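PDB 3EXZ: MaoC-like dehydratase from Rhodospirillum rubrum, which probably catalyses the reversible hydration of a 2-enoyl thioester to its 3-hydroxyacyl form. Local coordinates for residues Gly57-Thr60 with Ala61-Met65. Sequence-based numbering, arbitrary orientation.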
ATOM      1  N   GLY A  57      -1.032   8.297   0.926  1.00 26.87           N
ATOM      2  CA  GLY A  57      -0.284   7.287   1.654  1.00 25.27           C
ATOM      3  C   GLY A  57       0.093   6.180   0.669  1.00 26.88           C
ATOM      4  O   GLY A  57       1.152   5.558   0.807  1.00 25.76           O
ATOM      5  N   TRP A  58      -0.752   5.961  -0.348  1.00 25.03           N
ATOM      6  CA  TRP A  58      -0.507   4.926  -1.358  1.00 25.52           C
ATOM      7  C   TRP A  58       0.570   5.316  -2.361  1.00 24.03           C
ATOM      8  O   TRP A  58       1.177   4.460  -3.004  1.00 23.92           O
ATOM      9  CB  TRP A  58      -1.821   4.555  -2.034  1.00 23.96           C
ATOM     10  CG  TRP A  58      -2.778   4.068  -1.017  1.00 24.73           C
ATOM     11  CD1 TRP A  58      -3.880   4.725  -0.543  1.00 21.66           C
ATOM     12  CD2 TRP A  58      -2.679   2.854  -0.276  1.00 22.99           C
ATOM     13  NE1 TRP A  58      -4.484   3.983   0.442  1.00 21.49           N
ATOM     14  CE2 TRP A  58      -3.774   2.821   0.619  1.00 20.56           C
ATOM     15  CE3 TRP A  58      -1.796   1.765  -0.305  1.00 20.36           C
ATOM     16  CZ2 TRP A  58      -3.989   1.759   1.505  1.00 22.41           C
ATOM     17  CZ3 TRP A  58      -2.010   0.704   0.577  1.00 22.40           C
ATOM     18  CH2 TRP A  58      -3.097   0.710   1.467  1.00 24.28           C
ATOM     19  N   HIS A  59       0.817   6.618  -2.470  1.00 26.54           N
ATOM     20  CA  HIS A  59       1.864   7.127  -3.349  1.00 24.99           C
ATOM     21  C   HIS A  59       3.188   6.922  -2.570  1.00 22.45           C
ATOM     22  O   HIS A  59       4.190   6.464  -3.128  1.00 24.52           O
ATOM     23  CB  HIS A  59       1.613   8.604  -3.660  1.00 23.50           C
ATOM     24  CG  HIS A  59       2.620   9.203  -4.585  1.00 24.46           C
ATOM     25  ND1 HIS A  59       2.749  10.564  -4.753  1.00 27.74           N
ATOM     26  CD2 HIS A  59       3.529   8.632  -5.413  1.00 26.46           C
ATOM     27  CE1 HIS A  59       3.694  10.808  -5.644  1.00 23.55           C
ATOM     28  NE2 HIS A  59       4.181   9.652  -6.062  1.00 29.05           N
ATOM     29  N   THR A  60       3.183   7.244  -1.276  1.00 22.74           N
ATOM     30  CA  THR A  60       4.351   7.040  -0.416  1.00 22.31           C
ATOM     31  C   THR A  60       4.700   5.539  -0.377  1.00 23.96           C
ATOM     32  O   THR A  60       5.876   5.170  -0.448  1.00 25.92           O
ATOM     33  CB  THR A  60       4.070   7.571   1.005  1.00 24.78           C
ATOM     34  OG1 THR A  60       3.906   8.985   0.934  1.00 26.15           O
ATOM     35  CG2 THR A  60       5.224   7.268   1.958  1.00 26.25           C
ATOM     36  N   ALA A  61       3.686   4.670  -0.286  1.00 22.30           N
ATOM     37  CA  ALA A  61       3.925   3.224  -0.258  1.00 21.35           C
ATOM     38  C   ALA A  61       4.560   2.754  -1.588  1.00 23.17           C
ATOM     39  O   ALA A  61       5.480   1.930  -1.577  1.00 24.08           O
ATOM     40  CB  ALA A  61       2.594   2.457   0.026  1.00 19.71           C
ATOM     41  N   ALA A  62       4.082   3.282  -2.720  1.00 23.37           N
ATOM     42  CA  ALA A  62       4.623   2.916  -4.046  1.00 26.08           C
ATOM     43  C   ALA A  62       6.090   3.355  -4.209  1.00 25.44           C
ATOM     44  O   ALA A  62       6.919   2.593  -4.706  1.00 23.83           O
ATOM     45  CB  ALA A  62       3.764   3.523  -5.160  1.00 23.89           C
ATOM     46  N   ILE A  63       6.390   4.588  -3.800  1.00 27.20           N
ATOM     47  CA  ILE A  63       7.756   5.138  -3.830  1.00 25.57           C
ATOM     48  C   ILE A  63       8.637   4.280  -2.902  1.00 25.68           C
ATOM     49  O   ILE A  63       9.808   4.015  -3.199  1.00 27.96           O
ATOM     50  CB  ILE A  63       7.761   6.606  -3.330  1.00 23.59           C
ATOM     51  CG1 ILE A  63       7.146   7.506  -4.394  1.00 28.13           C
ATOM     52  CG2 ILE A  63       9.175   7.067  -2.996  1.00 25.00           C
ATOM     53  CD1 ILE A  63       6.918   8.935  -3.922  1.00 27.53           C
ATOM     54  N   THR A  64       8.077   3.843  -1.777  1.00 27.25           N
ATOM     55  CA  THR A  64       8.837   3.010  -0.852  1.00 26.33           C
ATOM     56  C   THR A  64       9.216   1.699  -1.534  1.00 26.99           C
ATOM     57  O   THR A  64      10.355   1.254  -1.423  1.00 27.87           O
ATOM     58  CB  THR A  64       8.043   2.723   0.438  1.00 27.84           C
ATOM     59  OG1 THR A  64       7.943   3.933   1.201  1.00 26.37           O
ATOM     60  CG2 THR A  64       8.741   1.653   1.285  1.00 24.24           C
HETATM   61  N   MSE A  65       8.280   1.085  -2.260  1.00 28.46           N
HETATM   62  CA  MSE A  65       8.594  -0.171  -2.937  1.00 29.34           C
HETATM   63  C   MSE A  65       9.693   0.036  -3.984  1.00 29.86           C
HETATM   64  O   MSE A  65      10.617  -0.770  -4.073  1.00 29.44           O
HETATM   65  CB  MSE A  65       7.354  -0.778  -3.594  1.00 29.60           C
HETATM   66  CG  MSE A  65       7.631  -2.152  -4.192  1.00 34.18           C
HETATM   67 SE   MSE A  65       8.282  -3.417  -2.853  1.00 43.76          SE
HETATM   68  CE  MSE A  65      10.178  -3.396  -3.207  1.00 67.37           C
TER
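His59 and Ile63 meet one turn apart near the start of helix 57-72, the helix that the antiparallel sheet of this MaoC-type hot-dog fold wraps around. The contact is a CH-pi one: Ile63 CD1 lies over one face of the imidazole, 3.9 Å from the His59 ring centroid and 29° off the ring normal. The methyl is displaced toward the NE2-CD2 side of the ring, with Ile63 CD1 3.5 Å from His59 NE2. Two side-chain conformations bring the groups together. His59 holds CG anti to its own nitrogen (chi1 -179°), while Ile63 CG1 lies beside its backbone nitrogen (chi1 -73°), which turns the branch back toward His59, and the extended chi2 sets CD1 over the ring. Phe29 also stacks on the imidazole, so with an alanine here Ile63 CD1 would probably lose the flat surface it lies on and Phe29 its stacking partner.

The backbone evidence is plain alpha-helix: each amide N-H bonds back to the carbonyl four residues earlier, Ala61 N to Gly57 O, Ala62 N to Trp58 O and Ile63 N to His59 O. The side chain of Trp58 meets the next turn only lightly, Trp58 CE3 lying 4.5 Å from Ala61 CB. The indole instead meets Trp88 edge-to-face and packs on Met65 of the second subunit, placing this flank of the helix at the dimer interface.

Thr60 and Thr64 face the sheet, both touching Gln134 of strand 132-143. Outside the helix, Thr60 OG1 is hydrogen-bonded to Thr92 OG1 and Thr64 OG1 to Thr125 OG1. Thr64 grips one carbonyl twice: Thr64 N and Thr64 OG1 each lie 2.9 Å from Thr60 O, approaching from opposite faces of the carbonyl plane.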